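Local structure of uncharacterized protein (Rhodobacter sphaeroides, 3PU2) at residues Pro9-Ala12 against Thr13-Glu16; Leu82-Pro85 against Pro86-Ile90; Glu142-Glu145 against Ala146-Leu150. The protein is of unknown function but belongs to the AHA1 family of the SRPBCC superfamily and may act as an Hsp90 ATPase activator-like protein. All coordinates share one frame; numbering follows the deposited sequence.

Contact 1. Residues Pro9-Ala12 against Thr13-Glu16; sequences PGSA and TRLE
The carboxylate of Glu16 lies against Pro9 and Gly10. OE1 of Glu16 is 3.7 Å from CD of the Pro9 ring, a contact without a hydrogen bond. OE2 is modelled too close to CA of Gly10, so its place is doubtful. As modelled, it lies in the plane of the Arg14 guanidinium, at its edge, where Arg14 NE and Glu16 OE2 are 3.3 Å apart. This is a salt bridge with a weak hydrogen bond. The stronger partner of the arginine is elsewhere: NH1 pairs with Asp124. Arg14 thus pairs with Asp124 and, less surely, with Glu16. CG of Arg14 stands opposite the backbone N, and the chain then runs out straight to NE. That extension carries the guanidinium away from the turn and toward Asp124.

The backbone forms a tight beta turn. Ala12 and Thr13 occupy its corners. Ser11 N donates to Arg14 O at 3.1 Å, with an N-H...O angle of 151°. The return bond from Arg14 N to Ser11 O is weak, at 3.4 Å. CA of Gly10 adds a CA-H...O contact to Arg14 O at 3.5 Å. Gly10 has a positive phi of 66°, which favours glycine. The hydroxyl of Ser11 lies beside CB of Arg14.

The turn reverses the chain between strand 6-7 and strand 14-21, at the edge of the antiparallel sheet. Backbone bonds tie Glu16 to Gly8, Leu15 to Val123 in strand 116-124, and Thr13 to Tyr125. Pro128 touches Ala12 and Thr13 at the tip, and Ser11 O receives a weak hydrogen bond from Arg131 of helix 130-135.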
loop_
_atom_site.group_PDB
_atom_site.type_symbol
_atom_site.label_atom_id
_atom_site.label_comp_id
_atom_site.label_asym_id
_atom_site.label_seq_id
_atom_site.Cartn_x
_atom_site.Cartn_y
_atom_site.Cartn_z
ATOM N N PRO A 9 -10.681 3.261 -13.379
ATOM C CA PRO A 9 -10.928 4.565 -14.012
ATOM C C PRO A 9 -10.578 5.752 -13.102
ATOM O O PRO A 9 -9.905 6.689 -13.528
ATOM C CB PRO A 9 -12.412 4.499 -14.363
ATOM C CG PRO A 9 -12.972 3.619 -13.256
ATOM C CD PRO A 9 -11.939 2.529 -13.136
ATOM N N GLY A 10 -11.038 5.708 -11.853
ATOM C CA GLY A 10 -10.746 6.775 -10.907
ATOM C C GLY A 10 -11.352 8.136 -11.213
ATOM O O GLY A 10 -12.564 8.255 -11.409
ATOM N N SER A 11 -10.507 9.167 -11.233
ATOM C CA SER A 11 -10.948 10.529 -11.522
ATOM C C SER A 11 -9.770 11.500 -11.593
ATOM O O SER A 11 -8.607 11.090 -11.557
ATOM C CB SER A 11 -11.962 11.008 -10.470
ATOM O OG SER A 11 -11.376 11.121 -9.188
ATOM N N ALA A 12 -10.080 12.789 -11.690
ATOM C CA ALA A 12 -9.066 13.833 -11.798
ATOM C C ALA A 12 -8.120 13.934 -10.605
ATOM O O ALA A 12 -7.043 14.526 -10.715
ATOM C CB ALA A 12 -9.743 15.180 -12.038
ATOM N N THR A 13 -8.522 13.373 -9.468
ATOM C CA THR A 13 -7.688 13.414 -8.277
ATOM C C THR A 13 -7.731 12.084 -7.547
ATOM O O THR A 13 -7.393 12.020 -6.369
ATOM C CB THR A 13 -8.149 14.505 -7.270
ATOM O OG1 THR A 13 -9.421 14.137 -6.715
ATOM C CG2 THR A 13 -8.263 15.877 -7.946
ATOM N N ARG A 14 -8.120 11.019 -8.242
ATOM C CA ARG A 14 -8.233 9.711 -7.607
ATOM C C ARG A 14 -7.663 8.582 -8.469
ATOM O O ARG A 14 -7.940 8.518 -9.664
ATOM C CB ARG A 14 -9.711 9.456 -7.314
ATOM C CG ARG A 14 -10.035 8.198 -6.556
ATOM C CD ARG A 14 -11.533 7.949 -6.592
ATOM N NE ARG A 14 -11.931 6.753 -5.856
ATOM C CZ ARG A 14 -11.872 6.642 -4.534
ATOM N NH1 ARG A 14 -11.429 7.658 -3.812
ATOM N NH2 ARG A 14 -12.270 5.526 -3.930
ATOM N N LEU A 15 -6.858 7.706 -7.869
ATOM C CA LEU A 15 -6.279 6.572 -8.593
ATOM C C LEU A 15 -6.783 5.281 -7.984
ATOM O O LEU A 15 -6.826 5.138 -6.765
ATOM C CB LEU A 15 -4.746 6.606 -8.559
ATOM C CG LEU A 15 -4.106 7.545 -9.589
ATOM C CD1 LEU A 15 -2.606 7.657 -9.352
ATOM C CD2 LEU A 15 -4.390 7.028 -10.977
ATOM N N GLU A 16 -7.170 4.345 -8.839
ATOM C CA GLU A 16 -7.705 3.075 -8.376
ATOM C C GLU A 16 -6.890 1.890 -8.877
ATOM O O GLU A 16 -6.325 1.933 -9.965
ATOM C CB GLU A 16 -9.166 2.954 -8.825
ATOM C CG GLU A 16 -10.121 3.937 -8.130
ATOM C CD GLU A 16 -11.443 4.131 -8.869
ATOM O OE1 GLU A 16 -11.948 3.162 -9.481
ATOM O OE2 GLU A 16 -11.986 5.257 -8.824
#

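Contact 2. Residues Leu82-Pro85 against Pro86-Ile90; sequences LAEP and PHRLI
Pro85 and Pro86 are joined by a cis peptide bond at the turn of a beta hairpin, and a classic beta bulge follows at once. The hairpin links strand 73-84 to strand 88-93. In the bulge His87 and Arg88 both face Glu84. The carbonyl oxygen of Glu84 takes two weak bonds, from His87 N at 2.9 Å and from Arg88 N at 3.4 Å. Glu84 N donates in turn to Arg88 O at 2.9 Å. Further along, Ile90 N donates to Leu82 O at 3.0 Å. Ala83 and Leu89 form the non-hydrogen-bonded pair between these two, and CB of Ala83 touches CD1 of Leu89 at 3.7 Å.

Leu82, Glu84, Arg88 and Ile90 share the other face. Glu84 and Arg88 run side by side and point the same way. OE2 of Glu84 takes NH2 of Arg88 on its syn side, close to the guanidinium plane, and NE adds a weak bond at 3.1 Å. One oxygen thus receives NH2 and, weakly, NE in a salt bridge, with the two flat groups turned 58° apart. The arginine reaches it by a bend at chi3 (66°). The His87 ring has Pro85 O over one face.

Pro85, Pro86 and Leu89 pack on Trp29 of helix 25-33, while Leu89 and Ile90 also meet strand 104-113. On the face of Glu84 and Arg88, CG of Leu82 touches CD1 of Ile90 at 3.8 Å. That same CD1 stands 4.2 Å above one face of the Arg88 guanidinium, offset toward its rim.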
loop_
_atom_site.group_PDB
_atom_site.type_symbol
_atom_site.label_atom_id
_atom_site.label_comp_id
_atom_site.label_asym_id
_atom_site.label_seq_id
_atom_site.Cartn_x
_atom_site.Cartn_y
_atom_site.Cartn_z
ATOM N N LEU A 82 -9.608 4.870 10.079
ATOM C CA LEU A 82 -10.575 3.871 10.501
ATOM C C LEU A 82 -10.107 2.482 10.082
ATOM O O LEU A 82 -9.424 2.336 9.066
ATOM C CB LEU A 82 -11.962 4.180 9.924
ATOM C CG LEU A 82 -12.470 3.579 8.614
ATOM C CD1 LEU A 82 -12.386 2.065 8.656
ATOM C CD2 LEU A 82 -13.931 4.012 8.411
ATOM N N ALA A 83 -10.487 1.468 10.859
ATOM C CA ALA A 83 -10.071 0.096 10.575
ATOM C C ALA A 83 -11.097 -0.970 10.962
ATOM O O ALA A 83 -11.384 -1.196 12.150
ATOM C CB ALA A 83 -8.731 -0.194 11.269
ATOM N N GLU A 84 -11.621 -1.640 9.941
ATOM C CA GLU A 84 -12.605 -2.701 10.109
ATOM C C GLU A 84 -12.022 -4.057 9.662
ATOM O O GLU A 84 -12.348 -4.559 8.584
ATOM C CB GLU A 84 -13.837 -2.364 9.272
ATOM C CG GLU A 84 -14.473 -1.026 9.621
ATOM C CD GLU A 84 -15.395 -0.507 8.528
ATOM O OE1 GLU A 84 -16.052 -1.324 7.846
ATOM O OE2 GLU A 84 -15.471 0.727 8.357
ATOM N N PRO A 85 -11.139 -4.662 10.476
ATOM C CA PRO A 85 -10.595 -5.953 10.037
ATOM C C PRO A 85 -11.648 -7.009 9.741
ATOM O O PRO A 85 -12.554 -7.227 10.543
ATOM C CB PRO A 85 -9.640 -6.363 11.179
ATOM C CG PRO A 85 -10.017 -5.475 12.366
ATOM C CD PRO A 85 -10.454 -4.177 11.693
ATOM N N PRO A 86 -11.519 -7.700 8.597
ATOM C CA PRO A 86 -10.414 -7.444 7.671
ATOM C C PRO A 86 -10.664 -6.710 6.345
ATOM O O PRO A 86 -9.768 -6.643 5.502
ATOM C CB PRO A 86 -9.713 -8.780 7.621
ATOM C CG PRO A 86 -10.885 -9.730 7.590
ATOM C CD PRO A 86 -11.906 -9.127 8.541
ATOM N N HIS A 87 -11.841 -6.122 6.164
ATOM C CA HIS A 87 -12.279 -5.651 4.856
ATOM C C HIS A 87 -11.982 -4.212 4.501
ATOM O O HIS A 87 -12.064 -3.832 3.333
ATOM C CB HIS A 87 -13.785 -5.872 4.655
ATOM C CG HIS A 87 -14.523 -6.305 5.887
ATOM N ND1 HIS A 87 -14.698 -7.631 6.220
ATOM C CD2 HIS A 87 -15.171 -5.591 6.839
ATOM C CE1 HIS A 87 -15.425 -7.716 7.321
ATOM N NE2 HIS A 87 -15.724 -6.492 7.717
ATOM N N ARG A 88 -11.657 -3.402 5.491
ATOM C CA ARG A 88 -11.416 -2.007 5.179
ATOM C C ARG A 88 -10.437 -1.313 6.100
ATOM O O ARG A 88 -10.396 -1.574 7.299
ATOM C CB ARG A 88 -12.753 -1.265 5.182
ATOM C CG ARG A 88 -12.763 -0.044 4.305
ATOM C CD ARG A 88 -14.156 0.549 4.166
ATOM N NE ARG A 88 -14.664 1.089 5.421
ATOM C CZ ARG A 88 -15.412 2.185 5.504
ATOM N NH1 ARG A 88 -15.733 2.852 4.403
ATOM N NH2 ARG A 88 -15.842 2.612 6.682
ATOM N N LEU A 89 -9.630 -0.436 5.521
ATOM C CA LEU A 89 -8.657 0.343 6.281
ATOM C C LEU A 89 -8.436 1.628 5.513
ATOM O O LEU A 89 -8.327 1.632 4.280
ATOM C CB LEU A 89 -7.325 -0.392 6.435
ATOM C CG LEU A 89 -6.275 0.398 7.224
ATOM C CD1 LEU A 89 -6.207 -0.116 8.630
ATOM C CD2 LEU A 89 -4.912 0.240 6.574
ATOM N N ILE A 90 -8.385 2.726 6.247
ATOM C CA ILE A 90 -8.192 4.028 5.641
ATOM C C ILE A 90 -7.150 4.773 6.458
ATOM O O ILE A 90 -7.216 4.814 7.702
ATOM C CB ILE A 90 -9.488 4.836 5.665
ATOM C CG1 ILE A 90 -10.598 4.055 4.965
ATOM C CG2 ILE A 90 -9.254 6.194 5.021
ATOM C CD1 ILE A 90 -11.958 4.718 5.021
#

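Contact 3. Residues Glu142-Glu145 against Ala146-Leu150; sequences EMEE and AYRHL
Ala146 and Glu142, like the three pairs after them, are linked by the i to i+4 hydrogen bonds of an alpha helix. Arg148 N to Glu144 O, at 2.9 Å, is the shortest of the four. Tyr147 N to Met143 O is weak.

Two aromatic rings lie over carbonyl oxygens one turn back. Met143 O is 3.1 Å above the Tyr147 ring, offset toward its rim. Glu145 O is 3.2 Å above the centre of the His149 ring. The first torsion of His149 (-68°) sets its ring over that oxygen, and the Glu145 side chain lies alongside, its carboxylate only 14° from the ring plane.

Apolar contact comes from Met143, a selenomethionine modelled in two conformers. In one, CE of Met143 lies 3.6 Å from CE1 of Tyr147 and also touches CB of Ala146, so these contacts are less certain. In the same conformer SE lies obliquely to the Tyr147 ring, as a Met-aromatic contact. Tyr147 also meets Phe21 edge to face, and packs on Leu119 and Met121 of the sheet.

The charged pair is Glu144 with Arg148. OE2 of Glu144 lies over one face of the guanidinium, 3.5 Å from NH2 of Arg148. No N-H points at it. Glu144 OE2 also has a weak, long ion pair with Arg19.

The Glu144-Arg148 attraction is therefore electrostatic and probably gives little directional hold. His149 is probably held more firmly. Its ND1 is hydrogen-bonded to Trp41 O and its ring stacks on Phe43. Bonding to a carbonyl oxygen implies that ND1 carries a proton.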
loop_
_atom_site.group_PDB
_atom_site.type_symbol
_atom_site.label_atom_id
_atom_site.label_comp_id
_atom_site.label_asym_id
_atom_site.label_seq_id
_atom_site.Cartn_x
_atom_site.Cartn_y
_atom_site.Cartn_z
ATOM N N GLU A 142 6.020 -0.147 -9.555
ATOM C CA GLU A 142 6.672 -0.550 -8.375
ATOM C C GLU A 142 5.713 -1.218 -7.478
ATOM O O GLU A 142 6.093 -1.981 -6.637
ATOM C CB GLU A 142 7.197 0.664 -7.704
ATOM C CG GLU A 142 8.362 1.180 -8.362
ATOM C CD GLU A 142 8.976 2.223 -7.557
ATOM O OE1 GLU A 142 8.822 2.150 -6.350
ATOM O OE2 GLU A 142 9.602 3.136 -8.098
HETATM N N MSE A 143 4.457 -0.911 -7.647
HETATM C CA MSE A 143 3.488 -1.448 -6.756
HETATM C C MSE A 143 3.017 -2.805 -7.208
HETATM O O MSE A 143 2.512 -3.551 -6.414
HETATM C CB MSE A 143 2.359 -0.450 -6.584
HETATM C CG MSE A 143 1.364 -0.786 -5.493
HETATM SE SE MSE A 143 1.780 -0.210 -3.860
HETATM C CE MSE A 143 1.947 -1.737 -3.029
ATOM N N GLU A 144 3.258 -3.157 -8.459
ATOM C CA GLU A 144 3.067 -4.519 -8.950
ATOM C C GLU A 144 4.283 -5.361 -8.581
ATOM O O GLU A 144 4.157 -6.537 -8.237
ATOM C CB GLU A 144 2.843 -4.533 -10.466
ATOM C CG GLU A 144 2.675 -5.937 -11.083
ATOM C CD GLU A 144 1.701 -6.852 -10.322
ATOM O OE1 GLU A 144 0.657 -6.366 -9.846
ATOM O OE2 GLU A 144 1.973 -8.069 -10.216
ATOM N N GLU A 145 5.464 -4.760 -8.641
ATOM C CA GLU A 145 6.670 -5.484 -8.273
ATOM C C GLU A 145 6.527 -5.903 -6.802
ATOM O O GLU A 145 6.977 -6.985 -6.402
ATOM C CB GLU A 145 7.904 -4.593 -8.467
ATOM C CG GLU A 145 9.226 -5.203 -8.001
ATOM C CD GLU A 145 10.422 -4.276 -8.235
ATOM O OE1 GLU A 145 10.390 -3.113 -7.764
ATOM O OE2 GLU A 145 11.397 -4.714 -8.889
ATOM N N ALA A 146 5.889 -5.053 -6.001
ATOM C CA ALA A 146 5.705 -5.360 -4.595
ATOM C C ALA A 146 4.697 -6.484 -4.412
ATOM O O ALA A 146 4.943 -7.418 -3.645
ATOM C CB ALA A 146 5.262 -4.122 -3.831
ATOM N N TYR A 147 3.563 -6.407 -5.104
ATOM C CA TYR A 147 2.565 -7.461 -4.976
ATOM C C TYR A 147 3.156 -8.801 -5.386
ATOM O O TYR A 147 2.849 -9.839 -4.787
ATOM C CB TYR A 147 1.325 -7.140 -5.799
ATOM C CG TYR A 147 0.561 -5.960 -5.251
ATOM C CD1 TYR A 147 0.535 -5.701 -3.880
ATOM C CD2 TYR A 147 -0.134 -5.094 -6.097
ATOM C CE1 TYR A 147 -0.159 -4.615 -3.370
ATOM C CE2 TYR A 147 -0.830 -4.002 -5.590
ATOM C CZ TYR A 147 -0.835 -3.775 -4.233
ATOM O OH TYR A 147 -1.524 -2.709 -3.732
ATOM N N ARG A 148 4.026 -8.775 -6.391
ATOM C CA ARG A 148 4.685 -9.997 -6.830
ATOM C C ARG A 148 5.437 -10.549 -5.615
ATOM O O ARG A 148 5.398 -11.738 -5.333
ATOM C CB ARG A 148 5.649 -9.692 -7.977
ATOM C CG ARG A 148 6.010 -10.902 -8.817
ATOM C CD ARG A 148 6.694 -10.501 -10.119
ATOM N NE ARG A 148 5.797 -9.795 -11.034
ATOM C CZ ARG A 148 5.772 -8.475 -11.198
ATOM N NH1 ARG A 148 6.599 -7.702 -10.507
ATOM N NH2 ARG A 148 4.923 -7.932 -12.062
ATOM N N HIS A 149 6.113 -9.668 -4.888
ATOM C CA HIS A 149 6.829 -10.067 -3.681
ATOM C C HIS A 149 5.858 -10.718 -2.705
ATOM O O HIS A 149 6.167 -11.746 -2.096
ATOM C CB HIS A 149 7.434 -8.848 -2.995
ATOM C CG HIS A 149 8.541 -8.210 -3.760
ATOM N ND1 HIS A 149 8.883 -6.885 -3.599
ATOM C CD2 HIS A 149 9.412 -8.718 -4.662
ATOM C CE1 HIS A 149 9.917 -6.605 -4.369
ATOM N NE2 HIS A 149 10.258 -7.700 -5.024
ATOM N N LEU A 150 4.694 -10.084 -2.553
ATOM C CA LEU A 150 3.662 -10.550 -1.643
ATOM C C LEU A 150 3.159 -11.925 -2.042
ATOM O O LEU A 150 2.872 -12.767 -1.181
ATOM C CB LEU A 150 2.508 -9.547 -1.596
ATOM C CG LEU A 150 1.360 -9.837 -0.621
ATOM C CD1 LEU A 150 1.916 -10.237 0.742
ATOM C CD2 LEU A 150 0.459 -8.613 -0.515
#

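Contact 1, contact 2 and contact 3 follow one another along the chain. Their centres are each about 21 Å apart, and none touches another. Contacts 1 and 2 are turns of the same antiparallel sheet. The first leads into strand 14-21, near one edge, and the second joins strands 73-84 and 88-93. Contact 3 lies within the long helix 139-156, on the opposite side of the chain's centre from contact 2. This helix packs on strands 14-21 and 116-124, so the helix of contact 3 meets the strand that begins in contact 1. A curved antiparallel sheet holding a long C-terminal helix fits the Bet v 1-like fold of this family.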